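Local structure of core protein VP7 (Bluetongue virus, 1BVP) at residues 271-282 and 339-348; 127-138 and 152-160. The protein forms homotrimers that assemble on a VP3 scaffold as part of the inner capsid of the virus, and binds host cell surface receptors. All blocks are in the same frame, centred on the assembly; numbering follows the deposited sequence.

The two contacts sit in different domains of VP7. Contact 1 joins residues 271-282 to the C-terminal residues 339-348 in the helical domain. Contact 2 joins residues 127-138 to the hairpin at 152-160 in the beta domain. Both segments of contact 2 precede those of contact 1 along the chain. Their centres lie 39 Å apart and their nearest atoms about 20 Å. A larger share of contact 1's touching residues is shielded from solvent, though contact 2 buries the larger surface. Contact 1 packs mainly through aromatic rings and alanines. Contact 2 mixes backbone bonds with apolar packing. No ligand is involved. Both contacts touch the second subunit, so each domain brings one to the trimer interface.

Contact 1 (271-282 and 339-348)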
loop_
_atom_site.group_PDB
_atom_site.type_symbol
_atom_site.label_atom_id
_atom_site.label_comp_id
_atom_site.label_asym_id
_atom_site.label_seq_id
_atom_site.Cartn_x
_atom_site.Cartn_y
_atom_site.Cartn_z
ATOM N N TYR A 271 2.416 1.815 -16.832
ATOM C CA TYR A 271 3.227 0.771 -17.450
ATOM C C TYR A 271 2.483 -0.416 -18.010
ATOM O O TYR A 271 3.097 -1.317 -18.557
ATOM C CB TYR A 271 4.363 0.344 -16.529
ATOM C CG TYR A 271 5.418 1.418 -16.334
ATOM C CD1 TYR A 271 6.372 1.667 -17.311
ATOM C CD2 TYR A 271 5.442 2.214 -15.184
ATOM C CE1 TYR A 271 7.332 2.692 -17.165
ATOM C CE2 TYR A 271 6.402 3.244 -15.028
ATOM C CZ TYR A 271 7.335 3.465 -16.027
ATOM O OH TYR A 271 8.282 4.459 -15.879
ATOM N N SER A 272 1.165 -0.428 -17.892
ATOM C CA SER A 272 0.392 -1.513 -18.481
ATOM C C SER A 272 0.514 -1.408 -19.990
ATOM O O SER A 272 0.728 -0.322 -20.580
ATOM C CB SER A 272 -1.060 -1.448 -18.086
ATOM O OG SER A 272 -1.147 -1.774 -16.732
ATOM N N PHE A 273 0.336 -2.557 -20.608
ATOM C CA PHE A 273 0.485 -2.684 -22.034
ATOM C C PHE A 273 -0.599 -2.003 -22.860
ATOM O O PHE A 273 -0.279 -1.139 -23.689
ATOM C CB PHE A 273 0.575 -4.177 -22.366
ATOM C CG PHE A 273 0.723 -4.466 -23.830
ATOM C CD1 PHE A 273 1.834 -3.973 -24.547
ATOM C CD2 PHE A 273 -0.242 -5.229 -24.498
ATOM C CE1 PHE A 273 1.987 -4.236 -25.919
ATOM C CE2 PHE A 273 -0.111 -5.502 -25.874
ATOM C CZ PHE A 273 1.019 -4.999 -26.582
ATOM N N ARG A 274 -1.858 -2.421 -22.629
ATOM C CA ARG A 274 -3.060 -1.944 -23.352
ATOM C C ARG A 274 -3.025 -2.508 -24.784
ATOM O O ARG A 274 -3.753 -3.459 -25.117
ATOM C CB ARG A 274 -3.154 -0.407 -23.318
ATOM C CG ARG A 274 -3.817 0.024 -22.041
ATOM C CD ARG A 274 -3.726 1.483 -21.784
ATOM N NE ARG A 274 -4.755 1.880 -20.827
ATOM C CZ ARG A 274 -4.559 1.991 -19.524
ATOM N NH1 ARG A 274 -3.348 1.748 -19.035
ATOM N NH2 ARG A 274 -5.593 2.250 -18.716
ATOM N N ASP A 275 -2.122 -1.974 -25.597
ATOM C CA ASP A 275 -1.930 -2.459 -26.949
ATOM C C ASP A 275 -0.622 -1.850 -27.431
ATOM O O ASP A 275 0.002 -1.011 -26.725
ATOM C CB ASP A 275 -3.101 -2.097 -27.883
ATOM C CG ASP A 275 -3.366 -0.577 -27.985
ATOM O OD1 ASP A 275 -2.431 0.257 -28.078
ATOM O OD2 ASP A 275 -4.550 -0.215 -27.993
ATOM N N HIS A 276 -0.258 -2.180 -28.662
ATOM C CA HIS A 276 0.998 -1.685 -29.203
ATOM C C HIS A 276 1.142 -0.208 -29.342
ATOM O O HIS A 276 2.246 0.317 -29.211
ATOM C CB HIS A 276 1.315 -2.350 -30.528
ATOM C CG HIS A 276 1.533 -3.824 -30.410
ATOM N ND1 HIS A 276 0.510 -4.741 -30.565
ATOM C CD2 HIS A 276 2.636 -4.539 -30.071
ATOM C CE1 HIS A 276 0.975 -5.956 -30.323
ATOM N NE2 HIS A 276 2.259 -5.860 -30.021
ATOM N N THR A 277 0.033 0.471 -29.600
ATOM C CA THR A 277 0.074 1.914 -29.759
ATOM C C THR A 277 0.323 2.591 -28.410
ATOM O O THR A 277 1.228 3.436 -28.269
ATOM C CB THR A 277 -1.215 2.398 -30.449
ATOM O OG1 THR A 277 -1.311 1.767 -31.738
ATOM C CG2 THR A 277 -1.201 3.909 -30.630
ATOM N N TRP A 278 -0.411 2.170 -27.386
ATOM C CA TRP A 278 -0.216 2.776 -26.091
ATOM C C TRP A 278 1.202 2.484 -25.610
ATOM O O TRP A 278 1.913 3.347 -25.069
ATOM C CB TRP A 278 -1.212 2.217 -25.107
ATOM C CG TRP A 278 -0.879 2.655 -23.740
ATOM C CD1 TRP A 278 -0.337 1.900 -22.735
ATOM C CD2 TRP A 278 -0.937 3.986 -23.259
ATOM N NE1 TRP A 278 -0.034 2.693 -21.662
ATOM C CE2 TRP A 278 -0.390 3.982 -21.956
ATOM C CE3 TRP A 278 -1.390 5.193 -23.810
ATOM C CZ2 TRP A 278 -0.282 5.141 -21.187
ATOM C CZ3 TRP A 278 -1.285 6.352 -23.052
ATOM C CH2 TRP A 278 -0.733 6.317 -21.748
ATOM N N HIS A 279 1.591 1.233 -25.785
ATOM C CA HIS A 279 2.902 0.807 -25.398
ATOM C C HIS A 279 3.970 1.668 -26.109
ATOM O O HIS A 279 4.883 2.233 -25.467
ATOM C CB HIS A 279 3.017 -0.679 -25.705
ATOM C CG HIS A 279 4.270 -1.290 -25.174
ATOM N ND1 HIS A 279 4.576 -1.295 -23.833
ATOM C CD2 HIS A 279 5.351 -1.803 -25.813
ATOM C CE1 HIS A 279 5.797 -1.769 -23.670
ATOM N NE2 HIS A 279 6.287 -2.084 -24.856
ATOM N N GLY A 280 3.812 1.851 -27.419
ATOM C CA GLY A 280 4.749 2.685 -28.170
ATOM C C GLY A 280 4.745 4.150 -27.736
ATOM O O GLY A 280 5.805 4.772 -27.560
ATOM N N LEU A 281 3.547 4.705 -27.570
ATOM C CA LEU A 281 3.355 6.100 -27.172
ATOM C C LEU A 281 3.935 6.360 -25.784
ATOM O O LEU A 281 4.664 7.346 -25.570
ATOM C CB LEU A 281 1.855 6.392 -27.136
ATOM C CG LEU A 281 1.164 7.734 -27.443
ATOM C CD1 LEU A 281 0.112 7.953 -26.378
ATOM C CD2 LEU A 281 2.100 8.897 -27.502
ATOM N N ARG A 282 3.574 5.498 -24.831
ATOM C CA ARG A 282 4.066 5.631 -23.462
ATOM C C ARG A 282 5.594 5.589 -23.464
ATOM O O ARG A 282 6.259 6.443 -22.867
ATOM C CB ARG A 282 3.505 4.541 -22.554
ATOM C CG ARG A 282 3.983 4.736 -21.113
ATOM C CD ARG A 282 4.774 3.534 -20.621
ATOM N NE ARG A 282 4.016 2.284 -20.734
ATOM C CZ ARG A 282 4.327 1.292 -21.568
ATOM N NH1 ARG A 282 5.392 1.397 -22.361
ATOM N NH2 ARG A 282 3.539 0.222 -21.652
ATOM N N LEU A 339 -5.068 -10.213 -28.841
ATOM C CA LEU A 339 -4.176 -9.771 -27.748
ATOM C C LEU A 339 -4.233 -10.661 -26.519
ATOM O O LEU A 339 -5.276 -10.855 -25.880
ATOM C CB LEU A 339 -4.420 -8.320 -27.353
ATOM C CG LEU A 339 -3.573 -7.157 -27.889
ATOM C CD1 LEU A 339 -2.906 -7.466 -29.206
ATOM C CD2 LEU A 339 -4.465 -5.923 -27.997
ATOM N N THR A 340 -3.063 -11.161 -26.158
ATOM C CA THR A 340 -2.937 -12.097 -25.062
ATOM C C THR A 340 -1.797 -11.699 -24.157
ATOM O O THR A 340 -0.984 -10.810 -24.491
ATOM C CB THR A 340 -2.626 -13.494 -25.627
ATOM O OG1 THR A 340 -1.434 -13.427 -26.442
ATOM C CG2 THR A 340 -3.793 -13.981 -26.480
ATOM N N ARG A 341 -1.695 -12.408 -23.040
ATOM C CA ARG A 341 -0.630 -12.113 -22.103
ATOM C C ARG A 341 0.729 -12.370 -22.753
ATOM O O ARG A 341 1.667 -11.586 -22.586
ATOM C CB ARG A 341 -0.812 -12.946 -20.858
ATOM C CG ARG A 341 0.231 -12.706 -19.824
ATOM C CD ARG A 341 -0.103 -13.475 -18.557
ATOM N NE ARG A 341 1.018 -13.535 -17.621
ATOM C CZ ARG A 341 0.870 -13.759 -16.319
ATOM N NH1 ARG A 341 -0.363 -13.936 -15.818
ATOM N NH2 ARG A 341 1.941 -13.835 -15.525
ATOM N N ALA A 342 0.800 -13.415 -23.575
ATOM C CA ALA A 342 2.042 -13.784 -24.267
ATOM C C ALA A 342 2.518 -12.666 -25.196
ATOM O O ALA A 342 3.702 -12.296 -25.227
ATOM C CB ALA A 342 1.828 -15.074 -25.043
ATOM N N ILE A 343 1.572 -12.109 -25.932
ATOM C CA ILE A 343 1.862 -11.018 -26.848
ATOM C C ILE A 343 2.282 -9.745 -26.087
ATOM O O ILE A 343 3.211 -9.035 -26.506
ATOM C CB ILE A 343 0.638 -10.741 -27.738
ATOM C CG1 ILE A 343 0.373 -11.946 -28.646
ATOM C CG2 ILE A 343 0.867 -9.501 -28.556
ATOM C CD1 ILE A 343 -0.902 -11.836 -29.455
ATOM N N ALA A 344 1.584 -9.463 -24.984
ATOM C CA ALA A 344 1.883 -8.310 -24.152
ATOM C C ALA A 344 3.309 -8.438 -23.617
ATOM O O ALA A 344 4.123 -7.512 -23.773
ATOM C CB ALA A 344 0.882 -8.209 -22.983
ATOM N N ARG A 345 3.608 -9.592 -23.014
ATOM C CA ARG A 345 4.923 -9.855 -22.435
ATOM C C ARG A 345 6.057 -9.678 -23.440
ATOM O O ARG A 345 7.100 -9.100 -23.115
ATOM C CB ARG A 345 4.970 -11.256 -21.827
ATOM C CG ARG A 345 6.376 -11.818 -21.680
ATOM C CD ARG A 345 6.672 -12.240 -20.252
ATOM N NE ARG A 345 8.091 -12.572 -20.042
ATOM C CZ ARG A 345 9.134 -11.772 -20.333
ATOM N NH1 ARG A 345 8.976 -10.549 -20.877
ATOM N NH2 ARG A 345 10.364 -12.174 -20.009
ATOM N N ALA A 346 5.838 -10.133 -24.669
ATOM C CA ALA A 346 6.855 -10.031 -25.708
ATOM C C ALA A 346 7.193 -8.612 -26.118
ATOM O O ALA A 346 8.248 -8.357 -26.703
ATOM C CB ALA A 346 6.409 -10.793 -26.911
ATOM N N ALA A 347 6.275 -7.690 -25.857
ATOM C CA ALA A 347 6.461 -6.305 -26.250
ATOM C C ALA A 347 7.413 -5.549 -25.371
ATOM O O ALA A 347 7.874 -4.468 -25.760
ATOM C CB ALA A 347 5.148 -5.610 -26.294
ATOM N N TYR A 348 7.736 -6.122 -24.209
ATOM C CA TYR A 348 8.632 -5.473 -23.257
ATOM C C TYR A 348 10.095 -5.805 -23.493
ATOM O O TYR A 348 10.890 -5.960 -22.552
ATOM C CB TYR A 348 8.204 -5.816 -21.840
ATOM C CG TYR A 348 6.933 -5.123 -21.446
ATOM C CD1 TYR A 348 5.685 -5.595 -21.894
ATOM C CD2 TYR A 348 6.968 -3.979 -20.637
ATOM C CE1 TYR A 348 4.496 -4.945 -21.541
ATOM C CE2 TYR A 348 5.801 -3.313 -20.279
ATOM C CZ TYR A 348 4.570 -3.806 -20.733
ATOM O OH TYR A 348 3.423 -3.179 -20.351
#
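Phe273 and Tyr348 contribute the two largest areas to the contact between the turn leading into helix 276-286 and the C-terminal segment 339-348. The Phe273 ring projects at the short helix because its CG stands anti to the backbone N (chi1 180°). Ala344 CA lies over one face of that ring, a CH-pi contact 3.9 Å from the centroid. The backbone carbon of Asp275 covers the opposite face. Phe273 CE1 meets Ala347 CB at 3.5 Å, and Leu339 CG sits near the ring edge. His276 turns the edge of its imidazole to Ile343 CG2 at the partly exposed margin.

One aromatic pair crosses the contact, edge-to-face: His279 points its edge at the face of Tyr348, with CE1 over the ring centre. The centroids are 4.6 Å apart and the planes meet at 51°.

Two hydrogen bonds cross the contact. Tyr348 OH donates to Tyr271 O at 2.6 Å, in the carbonyl plane. His279 NE2 gives a weak bond to Ala347 O, 3.0 Å long and bent to 132°. The other imidazole nitrogen, His279 ND1, accepts from Arg282 NH2 at 2.9 Å. The same NH2 also donates to Ser272 O, from above the carbonyl plane, while Arg282 NE reaches Val270 O.

Each helix begins with a cap. Asp275 OD1 accepts from Trp278 N, and Thr340 OG1 takes a weak bond from Ile343 N. Arg341 forms a salt bridge to Asp254 of the second subunit, and Phe273 also packs on Thr118 of that subunit.

His279 thus accepts at ND1 and donates at NE2. The firm bond at ND1, with the weak one at NE2, favours this rotation of the ring. The nearby guanidinium probably disfavours a doubly protonated imidazole. Apolar packing and these hydrogen bonds together hold the C-terminal helix to the helical domain.

Contact 2 (127-138 and 152-160); sequences GFFLETEETFQP and VVCGPDMIQ
Phe136 and Val152 form the tightest part of this contact. Val152 CG2 lies over the centre of the Phe136 ring in a CH-pi contact, 3.3 Å from the centroid. Val152 CG1 rests against CB and CG of the same phenylalanine. Beside them Phe136 N donates to Val153 O at 3.0 Å, in the carbonyl plane. Strands 134-136 and 152-155 run at 85° to each other, so this bond joins crossing strands rather than an extended sheet pair.

Two further bonds tie the ends. Gln160 extends beyond CG, and its NE2 reaches Gln137 O at 3.0 Å. Gln160 OE1 accepts from Gly139 N, so both ends of the amide are held. At the other end Phe129 N, in the type I turn 127-130, donates across to Pro156 O at 2.6 Å. The Phe129 ring meets Ile159 CG2 through CE2 at 3.5 Å, while Phe128 CD1 covers one of its faces.

The packing is looser between these points. Val153, partly exposed, is broadly covered, but by spaced contacts. Its CG2 is 3.9 Å from Glu134 O, and its CG1 4.3 Å from Phe129 CD1. Past Gln137, Pro138 CB stands 4.3 Å from Cys154 CB. Pro156 and Asp157, at the hairpin bend, are also partly exposed.

The hairpin of strands 149-155 and 158-163 pairs onward with strand 241-252, through Ile159 and Ile245. Phe142 meets Phe136 edge-to-face. Strand 134-136 pairs in parallel with a strand of the second subunit, and Glu134 forms a salt bridge to Arg190 there. The contact therefore joins the edge of the beta domain's sheet to a strand through which the sheet continues into that subunit.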
loop_
_atom_site.group_PDB
_atom_site.type_symbol
_atom_site.label_atom_id
_atom_site.label_comp_id
_atom_site.label_asym_id
_atom_site.label_seq_id
_atom_site.Cartn_x
_atom_site.Cartn_y
_atom_site.Cartn_z
ATOM N N GLY A 127 15.392 -4.297 3.662
ATOM C CA GLY A 127 16.117 -4.601 4.877
ATOM C C GLY A 127 17.181 -3.560 5.151
ATOM O O GLY A 127 17.854 -3.064 4.221
ATOM N N PHE A 128 17.352 -3.238 6.431
ATOM C CA PHE A 128 18.335 -2.247 6.817
ATOM C C PHE A 128 19.736 -2.566 6.296
ATOM O O PHE A 128 20.513 -1.667 5.994
ATOM C CB PHE A 128 18.346 -2.093 8.329
ATOM C CG PHE A 128 19.207 -0.964 8.794
ATOM C CD1 PHE A 128 20.561 -1.156 9.039
ATOM C CD2 PHE A 128 18.679 0.291 8.984
ATOM C CE1 PHE A 128 21.363 -0.116 9.466
ATOM C CE2 PHE A 128 19.483 1.343 9.414
ATOM C CZ PHE A 128 20.824 1.133 9.656
ATOM N N PHE A 129 20.054 -3.852 6.186
ATOM C CA PHE A 129 21.371 -4.300 5.715
ATOM C C PHE A 129 21.360 -4.911 4.344
ATOM O O PHE A 129 22.196 -5.743 4.036
ATOM C CB PHE A 129 21.973 -5.326 6.666
ATOM C CG PHE A 129 22.215 -4.805 8.036
ATOM C CD1 PHE A 129 23.323 -3.988 8.294
ATOM C CD2 PHE A 129 21.317 -5.095 9.068
ATOM C CE1 PHE A 129 23.536 -3.447 9.587
ATOM C CE2 PHE A 129 21.514 -4.578 10.343
ATOM C CZ PHE A 129 22.629 -3.743 10.607
ATOM N N LEU A 130 20.430 -4.499 3.506
ATOM C CA LEU A 130 20.367 -5.035 2.170
ATOM C C LEU A 130 21.666 -4.830 1.392
ATOM O O LEU A 130 22.082 -5.690 0.624
ATOM C CB LEU A 130 19.226 -4.377 1.412
ATOM C CG LEU A 130 19.037 -4.918 -0.011
ATOM C CD1 LEU A 130 18.111 -6.131 0.012
ATOM C CD2 LEU A 130 18.481 -3.823 -0.911
ATOM N N GLU A 131 22.344 -3.714 1.607
ATOM C CA GLU A 131 23.539 -3.491 0.819
ATOM C C GLU A 131 24.835 -3.833 1.507
ATOM O O GLU A 131 25.703 -2.988 1.669
ATOM C CB GLU A 131 23.556 -2.072 0.280
ATOM C CG GLU A 131 22.308 -1.743 -0.510
ATOM C CD GLU A 131 22.384 -0.414 -1.231
ATOM O OE1 GLU A 131 22.994 0.537 -0.679
ATOM O OE2 GLU A 131 21.828 -0.343 -2.356
ATOM N N THR A 132 24.975 -5.103 1.862
ATOM C CA THR A 132 26.163 -5.622 2.520
ATOM C C THR A 132 26.824 -6.642 1.586
ATOM O O THR A 132 26.132 -7.417 0.909
ATOM C CB THR A 132 25.784 -6.311 3.836
ATOM O OG1 THR A 132 24.666 -7.194 3.616
ATOM C CG2 THR A 132 25.422 -5.287 4.872
ATOM N N GLU A 133 28.155 -6.664 1.565
ATOM C CA GLU A 133 28.860 -7.587 0.685
ATOM C C GLU A 133 29.074 -8.969 1.280
ATOM O O GLU A 133 29.220 -9.947 0.549
ATOM C CB GLU A 133 30.211 -7.006 0.317
ATOM C CG GLU A 133 30.129 -5.794 -0.529
ATOM C CD GLU A 133 31.487 -5.239 -0.843
ATOM O OE1 GLU A 133 32.163 -5.734 -1.783
ATOM O OE2 GLU A 133 31.884 -4.310 -0.122
ATOM N N GLU A 134 29.077 -9.042 2.606
ATOM C CA GLU A 134 29.328 -10.289 3.311
ATOM C C GLU A 134 28.238 -10.546 4.311
ATOM O O GLU A 134 27.713 -9.611 4.896
ATOM C CB GLU A 134 30.624 -10.177 4.119
ATOM C CG GLU A 134 31.840 -9.724 3.342
ATOM C CD GLU A 134 32.986 -9.297 4.238
ATOM O OE1 GLU A 134 32.723 -8.795 5.365
ATOM O OE2 GLU A 134 34.150 -9.452 3.801
ATOM N N THR A 135 27.978 -11.819 4.572
ATOM C CA THR A 135 27.000 -12.223 5.564
ATOM C C THR A 135 27.573 -13.471 6.315
ATOM O O THR A 135 28.386 -14.227 5.762
ATOM C CB THR A 135 25.636 -12.509 4.901
ATOM O OG1 THR A 135 24.628 -12.704 5.908
ATOM C CG2 THR A 135 25.723 -13.747 3.993
ATOM N N PHE A 136 27.167 -13.659 7.567
ATOM C CA PHE A 136 27.611 -14.760 8.415
ATOM C C PHE A 136 26.517 -15.757 8.697
ATOM O O PHE A 136 25.409 -15.342 8.983
ATOM C CB PHE A 136 28.078 -14.193 9.745
ATOM C CG PHE A 136 29.390 -13.483 9.649
ATOM C CD1 PHE A 136 29.522 -12.335 8.866
ATOM C CD2 PHE A 136 30.524 -13.999 10.274
ATOM C CE1 PHE A 136 30.772 -11.713 8.699
ATOM C CE2 PHE A 136 31.770 -13.380 10.113
ATOM C CZ PHE A 136 31.888 -12.235 9.317
ATOM N N GLN A 137 26.816 -17.061 8.675
ATOM C CA GLN A 137 25.778 -18.061 8.963
ATOM C C GLN A 137 25.041 -17.740 10.250
ATOM O O GLN A 137 25.649 -17.511 11.319
ATOM C CB GLN A 137 26.325 -19.463 9.088
ATOM C CG GLN A 137 25.223 -20.468 9.378
ATOM C CD GLN A 137 25.733 -21.843 9.757
ATOM O OE1 GLN A 137 26.735 -21.963 10.430
ATOM N NE2 GLN A 137 25.021 -22.877 9.351
ATOM N N PRO A 138 23.713 -17.677 10.160
ATOM C CA PRO A 138 22.932 -17.368 11.363
ATOM C C PRO A 138 23.051 -18.416 12.458
ATOM O O PRO A 138 22.972 -19.620 12.203
ATOM C CB PRO A 138 21.492 -17.265 10.824
ATOM C CG PRO A 138 21.535 -18.057 9.528
ATOM C CD PRO A 138 22.861 -17.718 8.954
ATOM N N VAL A 152 27.985 -9.209 14.143
ATOM C CA VAL A 152 28.190 -9.518 12.749
ATOM C C VAL A 152 26.800 -9.557 12.031
ATOM O O VAL A 152 25.786 -9.816 12.692
ATOM C CB VAL A 152 28.992 -10.872 12.768
ATOM C CG1 VAL A 152 28.156 -12.061 12.375
ATOM C CG2 VAL A 152 30.229 -10.760 12.020
ATOM N N VAL A 153 26.726 -9.250 10.727
ATOM C CA VAL A 153 25.420 -9.299 10.061
ATOM C C VAL A 153 25.091 -10.695 9.558
ATOM O O VAL A 153 25.928 -11.322 8.913
ATOM C CB VAL A 153 25.158 -8.183 8.904
ATOM C CG1 VAL A 153 26.198 -7.095 8.887
ATOM C CG2 VAL A 153 24.945 -8.794 7.512
ATOM N N CYS A 154 23.868 -11.160 9.826
ATOM C CA CYS A 154 23.455 -12.471 9.394
ATOM C C CYS A 154 22.217 -12.529 8.521
ATOM O O CYS A 154 21.666 -13.601 8.260
ATOM C CB CYS A 154 23.274 -13.361 10.600
ATOM S SG CYS A 154 22.265 -12.683 11.851
ATOM N N GLY A 155 21.762 -11.375 8.062
ATOM C CA GLY A 155 20.581 -11.340 7.213
ATOM C C GLY A 155 20.454 -9.930 6.711
ATOM O O GLY A 155 21.214 -9.052 7.147
ATOM N N PRO A 156 19.504 -9.667 5.805
ATOM C CA PRO A 156 19.291 -8.326 5.238
ATOM C C PRO A 156 18.734 -7.377 6.289
ATOM O O PRO A 156 18.873 -6.170 6.161
ATOM C CB PRO A 156 18.257 -8.568 4.153
ATOM C CG PRO A 156 18.273 -10.071 3.915
ATOM C CD PRO A 156 18.526 -10.624 5.272
ATOM N N ASP A 157 18.195 -7.942 7.367
ATOM C CA ASP A 157 17.592 -7.167 8.447
ATOM C C ASP A 157 18.040 -7.639 9.806
ATOM O O ASP A 157 17.401 -7.315 10.817
ATOM C CB ASP A 157 16.071 -7.354 8.402
ATOM C CG ASP A 157 15.634 -8.806 8.629
ATOM O OD1 ASP A 157 16.479 -9.732 8.523
ATOM O OD2 ASP A 157 14.424 -9.019 8.899
ATOM N N MET A 158 19.188 -8.303 9.857
ATOM C CA MET A 158 19.599 -8.911 11.108
ATOM C C MET A 158 21.076 -8.950 11.449
ATOM O O MET A 158 21.937 -9.066 10.564
ATOM C CB MET A 158 19.111 -10.344 11.023
ATOM C CG MET A 158 18.941 -11.004 12.300
ATOM S SD MET A 158 17.244 -11.428 12.445
ATOM C CE MET A 158 17.104 -10.880 14.001
ATOM N N ILE A 159 21.364 -8.844 12.743
ATOM C CA ILE A 159 22.734 -8.993 13.227
ATOM C C ILE A 159 22.673 -9.935 14.437
ATOM O O ILE A 159 21.598 -10.125 15.060
ATOM C CB ILE A 159 23.418 -7.670 13.665
ATOM C CG1 ILE A 159 22.872 -7.190 15.000
ATOM C CG2 ILE A 159 23.336 -6.621 12.581
ATOM C CD1 ILE A 159 23.848 -6.325 15.729
ATOM N N GLN A 160 23.805 -10.573 14.729
ATOM C CA GLN A 160 23.927 -11.471 15.899
ATOM C C GLN A 160 25.228 -11.078 16.543
ATOM O O GLN A 160 26.138 -10.574 15.860
ATOM C CB GLN A 160 23.936 -12.955 15.534
ATOM C CG GLN A 160 25.006 -13.329 14.540
ATOM C CD GLN A 160 24.754 -14.673 13.899
ATOM O OE1 GLN A 160 23.703 -15.276 14.076
ATOM N NE2 GLN A 160 25.713 -15.142 13.126
#